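Local coordinates for protein probable dipeptidase (PDB 3B40) that probably hydrolyses dipeptides as a metal-dependent dipeptidase of the M19 (renal dipeptidase) family, built on a TIM-barrel fold, at residues 380-384 and 385-389; 392-396 and 397-401; 372-375 and 376-379. The protein carries 11 engineered substitutions. One frame throughout, in Å; residues are numbered along the deposited sequence.

Contact 1. Residues 380-384 and 385-389; sequences AELIT and RGYSD. With CA (calcium ion), chain E.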
ATOM      1  N   ALA A 380      -1.390  21.210  -3.076  1.00 15.49           N
ATOM      2  CA  ALA A 380      -1.885  22.483  -2.541  1.00 15.56           C
ATOM      3  C   ALA A 380      -1.729  22.586  -1.014  1.00 15.95           C
ATOM      4  O   ALA A 380      -1.381  23.654  -0.491  1.00 16.51           O
ATOM      5  CB  ALA A 380      -3.325  22.675  -2.919  1.00 14.34           C
ATOM      6  N   GLU A 381      -2.024  21.494  -0.308  1.00 16.93           N
ATOM      7  CA  GLU A 381      -1.797  21.425   1.158  1.00 16.45           C
ATOM      8  C   GLU A 381      -0.306  21.499   1.501  1.00 15.74           C
ATOM      9  O   GLU A 381       0.060  22.166   2.464  1.00 15.98           O
ATOM     10  CB  GLU A 381      -2.443  20.190   1.778  1.00 16.25           C
ATOM     11  CG  GLU A 381      -2.397  20.114   3.331  1.00 19.17           C
ATOM     12  CD  GLU A 381      -3.054  21.285   4.058  1.00 26.39           C
ATOM     13  OE1 GLU A 381      -4.000  21.901   3.516  1.00 28.28           O
ATOM     14  OE2 GLU A 381      -2.621  21.587   5.199  1.00 28.95           O
ATOM     15  N   LEU A 382       0.534  20.784   0.743  1.00 15.19           N
ATOM     16  CA  LEU A 382       2.003  20.901   0.854  1.00 14.65           C
ATOM     17  C   LEU A 382       2.528  22.331   0.628  1.00 15.38           C
ATOM     18  O   LEU A 382       3.314  22.863   1.428  1.00 15.93           O
ATOM     19  CB  LEU A 382       2.712  19.914  -0.079  1.00 13.61           C
ATOM     20  CG  LEU A 382       2.565  18.423   0.249  1.00 12.40           C
ATOM     21  CD1 LEU A 382       2.935  17.539  -0.971  1.00  9.59           C
ATOM     22  CD2 LEU A 382       3.372  18.114   1.506  1.00 12.35           C
ATOM     23  N   ILE A 383       2.100  22.963  -0.455  1.00 16.00           N
ATOM     24  CA  ILE A 383       2.438  24.384  -0.670  1.00 17.40           C
ATOM     25  C   ILE A 383       2.073  25.234   0.574  1.00 18.51           C
ATOM     26  O   ILE A 383       2.895  25.967   1.126  1.00 18.51           O
ATOM     27  CB  ILE A 383       1.735  24.934  -1.942  1.00 17.60           C
ATOM     28  CG1 ILE A 383       2.354  24.310  -3.197  1.00 17.60           C
ATOM     29  CG2 ILE A 383       1.844  26.444  -2.015  1.00 18.52           C
ATOM     30  CD1 ILE A 383       1.484  24.439  -4.459  1.00 16.41           C
ATOM     31  N   THR A 384       0.846  25.071   1.036  1.00 19.77           N
ATOM     32  CA  THR A 384       0.307  25.818   2.167  1.00 20.93           C
ATOM     33  C   THR A 384       1.169  25.657   3.438  1.00 22.11           C
ATOM     34  O   THR A 384       1.349  26.608   4.211  1.00 22.02           O
ATOM     35  CB  THR A 384      -1.153  25.384   2.385  1.00 20.64           C
ATOM     36  OG1 THR A 384      -1.898  25.707   1.198  1.00 20.20           O
ATOM     37  CG2 THR A 384      -1.790  26.061   3.597  1.00 21.25           C
ATOM     38  N   ARG A 385       1.726  24.469   3.641  1.00 22.64           N
ATOM     39  CA  ARG A 385       2.555  24.254   4.819  1.00 23.35           C
ATOM     40  C   ARG A 385       3.977  24.723   4.677  1.00 23.15           C
ATOM     41  O   ARG A 385       4.726  24.688   5.651  1.00 24.41           O
ATOM     42  CB  ARG A 385       2.551  22.804   5.225  1.00 23.75           C
ATOM     43  CG  ARG A 385       1.182  22.404   5.557  1.00 23.98           C
ATOM     44  CD  ARG A 385       1.119  21.621   6.817  1.00 22.75           C
ATOM     45  NE  ARG A 385      -0.201  21.046   6.873  1.00 18.32           N
ATOM     46  CZ  ARG A 385      -0.547  20.065   7.677  1.00 19.08           C
ATOM     47  NH1 ARG A 385       0.351  19.515   8.494  1.00 18.45           N
ATOM     48  NH2 ARG A 385      -1.777  19.634   7.640  1.00 18.89           N
ATOM     49  N   GLY A 386       4.361  25.146   3.483  1.00 21.98           N
ATOM     50  CA  GLY A 386       5.684  25.728   3.275  1.00 20.96           C
ATOM     51  C   GLY A 386       6.736  24.840   2.621  1.00 20.53           C
ATOM     52  O   GLY A 386       7.922  25.180   2.629  1.00 20.03           O
ATOM     53  N   TYR A 387       6.319  23.711   2.047  1.00 19.64           N
ATOM     54  CA  TYR A 387       7.240  22.882   1.255  1.00 19.12           C
ATOM     55  C   TYR A 387       7.628  23.573  -0.071  1.00 19.14           C
ATOM     56  O   TYR A 387       6.776  24.166  -0.749  1.00 18.55           O
ATOM     57  CB  TYR A 387       6.626  21.516   0.968  1.00 18.60           C
ATOM     58  CG  TYR A 387       6.560  20.614   2.182  1.00 19.98           C
ATOM     59  CD1 TYR A 387       5.476  20.674   3.062  1.00 18.53           C
ATOM     60  CD2 TYR A 387       7.589  19.711   2.458  1.00 21.33           C
ATOM     61  CE1 TYR A 387       5.401  19.842   4.168  1.00 19.01           C
ATOM     62  CE2 TYR A 387       7.538  18.878   3.592  1.00 21.26           C
ATOM     63  CZ  TYR A 387       6.438  18.955   4.432  1.00 20.09           C
ATOM     64  OH  TYR A 387       6.379  18.154   5.554  1.00 19.70           O
ATOM     65  N   SER A 388       8.900  23.455  -0.441  1.00 18.36           N
ATOM     66  CA  SER A 388       9.384  24.044  -1.667  1.00 19.03           C
ATOM     67  C   SER A 388       9.014  23.151  -2.824  1.00 18.89           C
ATOM     68  O   SER A 388       8.660  22.002  -2.625  1.00 19.25           O
ATOM     69  CB  SER A 388      10.888  24.215  -1.615  1.00 18.74           C
ATOM     70  OG  SER A 388      11.511  22.945  -1.605  1.00 21.53           O
ATOM     71  N   ASP A 389       9.101  23.688  -4.032  1.00 19.05           N
ATOM     72  CA  ASP A 389       8.902  22.907  -5.242  1.00 20.03           C
ATOM     73  C   ASP A 389       9.823  21.698  -5.327  1.00 19.83           C
ATOM     74  O   ASP A 389       9.354  20.594  -5.617  1.00 19.74           O
ATOM     75  CB  ASP A 389       9.054  23.791  -6.474  1.00 20.48           C
ATOM     76  CG  ASP A 389       7.929  24.773  -6.626  1.00 21.60           C
ATOM     77  OD1 ASP A 389       6.944  24.773  -5.822  1.00 23.05           O
ATOM     78  OD2 ASP A 389       8.027  25.569  -7.596  1.00 25.25           O
TER
HETATM   79 CA    CA E 450       6.689  26.861  -7.741  1.00 37.16          CA
HETATM   80  O   HOH W   1       5.598  26.454   0.084  1.00 26.24           O
HETATM   81  O   HOH W   2       5.823  26.019  -9.842  1.00 25.74           O
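E381 OE2 is gripped by two nitrogens of R385, one helical turn further on. R385 NE lies 3.0 Å from E381 OE2 with an N-H...O angle of 161°, and R385 NH2 reaches the same oxygen at 3.2 Å, so the guanidinium is held side-on. E381 OE2 sits at the edge of the guanidinium, in its plane, but the carboxylate itself stands nearly upright to that plane (88°) and offers NE its anti lone pair. E381 CG lies anti to the backbone N (chi1 -173°), and the chain then bends at chi2, which turns the carboxylate forward along the helix, toward R385. Both ends have further partners: E381 OE1 bonds Y7 OH, while R385 NH1 forms salt bridges with D340 and D343 of helix 335-349.

The backbone closes in a Schellman motif: Y387 N bonds L382 O at 3.2 Å, G386 N bonds I383 O at 2.9 Å, and G386 has the positive phi that marks such a turn. Next to this cap L382 CD2 lies over one face of the Y387 ring, 4.0 Å from its centroid, a CH-pi contact displaced toward the rim; L382 O meets the ring's edge. Y387 OH goes on to D343. Past the turn, S388 OG caps D391 N at the start of helix 389-409, and D389 and H14 both bind a calcium ion. The carboxylates of E381, D340 and D343 probably balance the charge of R385, and bonds on several sides of its guanidinium fix its rotation as the helix ends.

Contact 2. Residues 392-396 and 397-401; sequences IAKLW and GGNFL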
ATOM      1  N   ILE A 392       8.583  19.077  -2.741  1.00 16.22           N
ATOM      2  CA  ILE A 392       7.389  18.447  -3.305  1.00 16.45           C
ATOM      3  C   ILE A 392       7.713  17.429  -4.428  1.00 15.75           C
ATOM      4  O   ILE A 392       7.103  16.349  -4.477  1.00 16.01           O
ATOM      5  CB  ILE A 392       6.370  19.500  -3.787  1.00 16.23           C
ATOM      6  CG1 ILE A 392       5.920  20.361  -2.604  1.00 16.41           C
ATOM      7  CG2 ILE A 392       5.167  18.810  -4.508  1.00 17.66           C
ATOM      8  CD1 ILE A 392       5.238  21.703  -3.018  1.00 16.82           C
ATOM      9  N   ALA A 393       8.662  17.762  -5.309  1.00 14.82           N
ATOM     10  CA  ALA A 393       9.090  16.833  -6.347  1.00 14.78           C
ATOM     11  C   ALA A 393       9.715  15.550  -5.754  1.00 15.47           C
ATOM     12  O   ALA A 393       9.555  14.443  -6.315  1.00 17.06           O
ATOM     13  CB  ALA A 393      10.058  17.512  -7.337  1.00 15.48           C
ATOM     14  N   LYS A 394      10.422  15.681  -4.638  1.00 14.80           N
ATOM     15  CA  LYS A 394      11.020  14.520  -3.959  1.00 14.15           C
ATOM     16  C   LYS A 394       9.906  13.647  -3.359  1.00 12.99           C
ATOM     17  O   LYS A 394       9.868  12.451  -3.598  1.00 12.84           O
ATOM     18  CB  LYS A 394      11.962  14.989  -2.853  1.00 15.09           C
ATOM     19  CG  LYS A 394      13.200  15.718  -3.326  1.00 17.49           C
ATOM     20  CD  LYS A 394      14.234  15.849  -2.217  1.00 18.34           C
ATOM     21  CE  LYS A 394      15.450  16.568  -2.777  1.00 21.67           C
ATOM     22  NZ  LYS A 394      16.441  16.886  -1.722  1.00 23.96           N
ATOM     23  N   LEU A 395       8.978  14.279  -2.625  1.00 12.42           N
ATOM     24  CA  LEU A 395       7.785  13.618  -2.068  1.00 12.12           C
ATOM     25  C   LEU A 395       6.974  12.873  -3.104  1.00 12.59           C
ATOM     26  O   LEU A 395       6.572  11.734  -2.875  1.00 13.87           O
ATOM     27  CB  LEU A 395       6.867  14.593  -1.276  1.00 10.75           C
ATOM     28  CG  LEU A 395       7.347  15.069   0.099  1.00 10.30           C
ATOM     29  CD1 LEU A 395       6.540  16.275   0.594  1.00  5.27           C
ATOM     30  CD2 LEU A 395       7.256  13.922   1.148  1.00 10.57           C
ATOM     31  N   TRP A 396       6.729  13.505  -4.248  1.00 14.19           N
ATOM     32  CA  TRP A 396       5.880  12.917  -5.305  1.00 12.97           C
ATOM     33  C   TRP A 396       6.552  11.878  -6.199  1.00 13.09           C
ATOM     34  O   TRP A 396       5.986  11.442  -7.228  1.00 11.79           O
ATOM     35  CB  TRP A 396       5.263  14.014  -6.159  1.00 13.84           C
ATOM     36  CG  TRP A 396       3.870  14.384  -5.724  1.00 12.89           C
ATOM     37  CD1 TRP A 396       3.429  15.625  -5.382  1.00 12.09           C
ATOM     38  CD2 TRP A 396       2.762  13.495  -5.557  1.00 13.12           C
ATOM     39  NE1 TRP A 396       2.106  15.571  -5.019  1.00 14.58           N
ATOM     40  CE2 TRP A 396       1.669  14.272  -5.134  1.00 13.96           C
ATOM     41  CE3 TRP A 396       2.587  12.095  -5.725  1.00 16.04           C
ATOM     42  CZ2 TRP A 396       0.415  13.717  -4.867  1.00 13.90           C
ATOM     43  CZ3 TRP A 396       1.319  11.543  -5.472  1.00 13.16           C
ATOM     44  CH2 TRP A 396       0.262  12.356  -5.039  1.00 14.87           C
ATOM     45  N   GLY A 397       7.766  11.463  -5.829  1.00 13.19           N
ATOM     46  CA  GLY A 397       8.420  10.394  -6.581  1.00 11.95           C
ATOM     47  C   GLY A 397       9.931  10.431  -6.715  1.00 13.18           C
ATOM     48  O   GLY A 397      10.554   9.380  -6.929  1.00 13.55           O
ATOM     49  N   GLY A 398      10.531  11.618  -6.616  1.00 12.85           N
ATOM     50  CA  GLY A 398      11.999  11.758  -6.712  1.00 13.08           C
ATOM     51  C   GLY A 398      12.754  10.818  -5.768  1.00 13.49           C
ATOM     52  O   GLY A 398      13.756  10.213  -6.143  1.00 13.20           O
ATOM     53  N   ASN A 399      12.272  10.711  -4.531  1.00 12.85           N
ATOM     54  CA  ASN A 399      12.928   9.862  -3.534  1.00 12.98           C
ATOM     55  C   ASN A 399      12.803   8.397  -3.895  1.00 12.20           C
ATOM     56  O   ASN A 399      13.794   7.634  -3.834  1.00 11.74           O
ATOM     57  CB  ASN A 399      12.312  10.113  -2.159  1.00 12.69           C
ATOM     58  CG  ASN A 399      12.640  11.482  -1.601  1.00 13.04           C
ATOM     59  OD1 ASN A 399      13.699  12.043  -1.890  1.00 12.97           O
ATOM     60  ND2 ASN A 399      11.752  12.013  -0.743  1.00 11.36           N
ATOM     61  N   PHE A 400      11.584   7.992  -4.267  1.00 11.52           N
ATOM     62  CA  PHE A 400      11.342   6.610  -4.709  1.00 11.28           C
ATOM     63  C   PHE A 400      12.228   6.236  -5.886  1.00 10.90           C
ATOM     64  O   PHE A 400      12.794   5.149  -5.915  1.00  9.88           O
ATOM     65  CB  PHE A 400       9.858   6.330  -5.032  1.00 10.73           C
ATOM     66  CG  PHE A 400       9.581   4.890  -5.443  1.00 11.48           C
ATOM     67  CD1 PHE A 400       9.150   3.951  -4.504  1.00 12.33           C
ATOM     68  CD2 PHE A 400       9.753   4.477  -6.760  1.00 11.80           C
ATOM     69  CE1 PHE A 400       8.879   2.637  -4.880  1.00 12.57           C
ATOM     70  CE2 PHE A 400       9.502   3.140  -7.137  1.00 13.74           C
ATOM     71  CZ  PHE A 400       9.056   2.239  -6.197  1.00 11.15           C
ATOM     72  N   LEU A 401      12.302   7.115  -6.887  1.00 11.62           N
ATOM     73  CA  LEU A 401      13.101   6.838  -8.081  1.00 11.59           C
ATOM     74  C   LEU A 401      14.599   6.706  -7.750  1.00 12.37           C
ATOM     75  O   LEU A 401      15.265   5.868  -8.322  1.00 11.41           O
ATOM     76  CB  LEU A 401      12.880   7.927  -9.124  1.00 12.46           C
ATOM     77  CG  LEU A 401      11.468   8.065  -9.733  1.00 13.78           C
ATOM     78  CD1 LEU A 401      11.391   9.265 -10.675  1.00 16.45           C
ATOM     79  CD2 LEU A 401      11.052   6.780 -10.467  1.00 14.04           C
TER
HETATM   80  O   HOH W   3       9.151   9.375  -3.423  1.00 13.61           O
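K394 O receives two backbone N-H groups from the following turn, and the packing is tightest around it. N399 N approaches K394 O almost straight, at 3.1 Å with an N-H...O angle of 173°, whereas G397 N comes to K394 O from above the carbonyl plane at 3.2 Å. The bond from N399 spans five residues, as does that from G398 N to A393 O (3.0 Å), the signature of a pi-type widening. At G397 phi turns positive (147°), and the short axes on either side of the junction differ in direction by 56°, evidence of a kink. The backbones close up here, with K394 CA only 4.0 Å from G398 CA.

The amide of N399 crosses the base of the K394 side chain at a slant, OD1 standing 3.6 Å from K394 CB, while N399 ND2 turns to the backbone oxygens of I351 and V354. Beyond this the contact loosens. K394 runs out extended to a salt bridge with D352, and a water bridges K394 O and F400 N at the kink, accepting from the latter at 2.9 Å.

The bent helix 389-409 thus rests L395 against L382 of helix 375-385 and against V354 and I356 of strand 354-357, while W396 reaches I375 and meets the ring of H19 from helix 9-19 edge-to-face.

Contact 3. Residues 372-375 and 376-379; sequences VSEI and RNVT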
ATOM      1  N   VAL A 372      -7.331   9.681  -8.346  1.00 13.84           N
ATOM      2  CA  VAL A 372      -6.022  10.111  -8.878  1.00 13.90           C
ATOM      3  C   VAL A 372      -6.088  11.466  -9.564  1.00 15.30           C
ATOM      4  O   VAL A 372      -5.050  12.080  -9.807  1.00 14.02           O
ATOM      5  CB  VAL A 372      -5.351   9.085  -9.849  1.00 13.51           C
ATOM      6  CG1 VAL A 372      -4.980   7.810  -9.087  1.00 13.32           C
ATOM      7  CG2 VAL A 372      -6.266   8.785 -11.047  1.00 11.37           C
ATOM      8  N   SER A 373      -7.310  11.917  -9.874  1.00 15.99           N
ATOM      9  CA  SER A 373      -7.485  13.182 -10.584  1.00 17.63           C
ATOM     10  C   SER A 373      -7.265  14.348  -9.617  1.00 17.72           C
ATOM     11  O   SER A 373      -7.099  15.501 -10.053  1.00 17.93           O
ATOM     12  CB  SER A 373      -8.879  13.267 -11.237  1.00 16.92           C
ATOM     13  OG  SER A 373      -9.858  13.661 -10.303  1.00 19.18           O
ATOM     14  N   GLU A 374      -7.245  14.035  -8.315  1.00 17.87           N
ATOM     15  CA  GLU A 374      -7.176  15.062  -7.233  1.00 17.79           C
ATOM     16  C   GLU A 374      -5.786  15.206  -6.545  1.00 16.88           C
ATOM     17  O   GLU A 374      -5.621  15.912  -5.521  1.00 15.73           O
ATOM     18  CB  GLU A 374      -8.297  14.813  -6.214  1.00 17.68           C
ATOM     19  CG  GLU A 374      -9.689  15.187  -6.737  1.00 18.79           C
ATOM     20  CD  GLU A 374     -10.806  15.156  -5.694  1.00 20.60           C
ATOM     21  OE1 GLU A 374     -10.630  14.646  -4.566  1.00 22.42           O
ATOM     22  OE2 GLU A 374     -11.906  15.661  -6.014  1.00 25.34           O
ATOM     23  N   ILE A 375      -4.762  14.598  -7.133  1.00 16.01           N
ATOM     24  CA  ILE A 375      -3.398  14.684  -6.543  1.00 15.89           C
ATOM     25  C   ILE A 375      -2.892  16.103  -6.286  1.00 16.96           C
ATOM     26  O   ILE A 375      -2.146  16.341  -5.333  1.00 16.45           O
ATOM     27  CB  ILE A 375      -2.343  13.889  -7.369  1.00 16.61           C
ATOM     28  CG1 ILE A 375      -2.135  14.505  -8.771  1.00 15.87           C
ATOM     29  CG2 ILE A 375      -2.767  12.408  -7.467  1.00 14.55           C
ATOM     30  CD1 ILE A 375      -0.748  14.148  -9.407  1.00 14.64           C
ATOM     31  N   ARG A 376      -3.299  17.070  -7.122  1.00 17.43           N
ATOM     32  CA  ARG A 376      -2.798  18.428  -6.969  1.00 18.25           C
ATOM     33  C   ARG A 376      -3.334  19.091  -5.704  1.00 16.44           C
ATOM     34  O   ARG A 376      -2.759  20.055  -5.225  1.00 16.25           O
ATOM     35  CB  ARG A 376      -3.081  19.260  -8.227  1.00 18.72           C
ATOM     36  CG  ARG A 376      -2.455  18.601  -9.476  1.00 23.57           C
ATOM     37  CD  ARG A 376      -2.783  19.288 -10.780  1.00 23.06           C
ATOM     38  NE  ARG A 376      -4.221  19.264 -11.005  1.00 32.62           N
ATOM     39  CZ  ARG A 376      -4.813  19.589 -12.141  1.00 32.47           C
ATOM     40  NH1 ARG A 376      -4.090  19.976 -13.198  1.00 36.29           N
ATOM     41  NH2 ARG A 376      -6.124  19.539 -12.208  1.00 32.04           N
ATOM     42  N   ASN A 377      -4.461  18.588  -5.200  1.00 16.15           N
ATOM     43  CA  ASN A 377      -5.000  18.960  -3.892  1.00 15.19           C
ATOM     44  C   ASN A 377      -4.007  18.644  -2.761  1.00 14.42           C
ATOM     45  O   ASN A 377      -3.904  19.414  -1.812  1.00 14.20           O
ATOM     46  CB  ASN A 377      -6.309  18.229  -3.624  1.00 15.57           C
ATOM     47  CG  ASN A 377      -7.472  18.798  -4.419  1.00 18.30           C
ATOM     48  OD1 ASN A 377      -7.306  19.773  -5.179  1.00 20.05           O
ATOM     49  ND2 ASN A 377      -8.667  18.217  -4.231  1.00 16.52           N
ATOM     50  N   VAL A 378      -3.283  17.527  -2.880  1.00 12.91           N
ATOM     51  CA  VAL A 378      -2.261  17.129  -1.894  1.00 13.42           C
ATOM     52  C   VAL A 378      -1.153  18.146  -2.009  1.00 13.94           C
ATOM     53  O   VAL A 378      -0.690  18.708  -0.996  1.00 13.90           O
ATOM     54  CB  VAL A 378      -1.675  15.677  -2.167  1.00 14.02           C
ATOM     55  CG1 VAL A 378      -0.609  15.323  -1.141  1.00 14.01           C
ATOM     56  CG2 VAL A 378      -2.781  14.613  -2.153  1.00 13.64           C
ATOM     57  N   THR A 379      -0.756  18.432  -3.253  1.00 13.60           N
ATOM     58  CA  THR A 379       0.257  19.458  -3.497  1.00 15.20           C
ATOM     59  C   THR A 379      -0.119  20.846  -2.954  1.00 15.25           C
ATOM     60  O   THR A 379       0.729  21.572  -2.442  1.00 16.33           O
ATOM     61  CB  THR A 379       0.634  19.526  -4.990  1.00 15.50           C
ATOM     62  OG1 THR A 379       1.112  18.236  -5.395  1.00 14.50           O
ATOM     63  CG2 THR A 379       1.730  20.565  -5.221  1.00 15.36           C
TER
HETATM   64  O   HOH W   4      -5.445  17.228  -9.296  1.00 25.32           O
HETATM   65  O   HOH W   5      -8.426  17.639 -11.317  1.00 39.51           O
HETATM   66  O   HOH W   6     -11.037  18.913  -5.789  1.00 25.05           O
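Chain 372-375 leads into helix 376-379 through a tight turn: N377 N bonds E374 O at 2.9 Å, a three-residue step in which the donor stands above the carbonyl plane. I375 O then accepts twice. T379 N lies in the carbonyl plane of I375 O, 3.3 Å from that oxygen with an N-H...O angle of 163°, a regular alpha-helical bond, while V378 N comes to I375 O from above the plane at 3.0 Å and along a more bent path.

Among the side chains, N377 presses its CB against E374 O, 3.1 Å away, and its amide lies across the E374 chain, with ND2 4.0 Å from E374 CB. The planes of amide and carboxylate are turned 40° apart. N377 ND2 bonds G368 O and E374 OE1 bonds K370 N, so both polar ends tie back to the loop before the helix. This is the opening turn of helix 375-385, which follows strand 354-357 of the parallel sheet in the family's TIM-barrel fold, after a long connecting loop.

R376 bends at chi3 (-61°), which swings its guanidinium back over the preceding residues. One water accepts from both R376 N and R376 NE, the latter at 2.9 Å, and donates to S373 O. I375 faces W396 and H19, and T379 OG1 bonds H19 NE2 of helix 9-19.

How the contacts relate
Contacts 3 and 1 lie at the two ends of helix 375-385, and contact 2 lies on the next helix, 389-409. Contact 1 is a surface contact that adds a salt bridge and a nearby calcium ion to its backbone cap; contacts 2 and 3 are partly buried and have no salt bridge between their own segments. The two helices join through side chains of all three: L382 CD2 meets L395 CD1 at 3.8 Å between contacts 1 and 2, whereas W396 NE1 and T379 OG1, 2.9 Å apart, probably share a hydrogen bond between contacts 2 and 3. Contacts 1 and 3 merely adjoin in sequence.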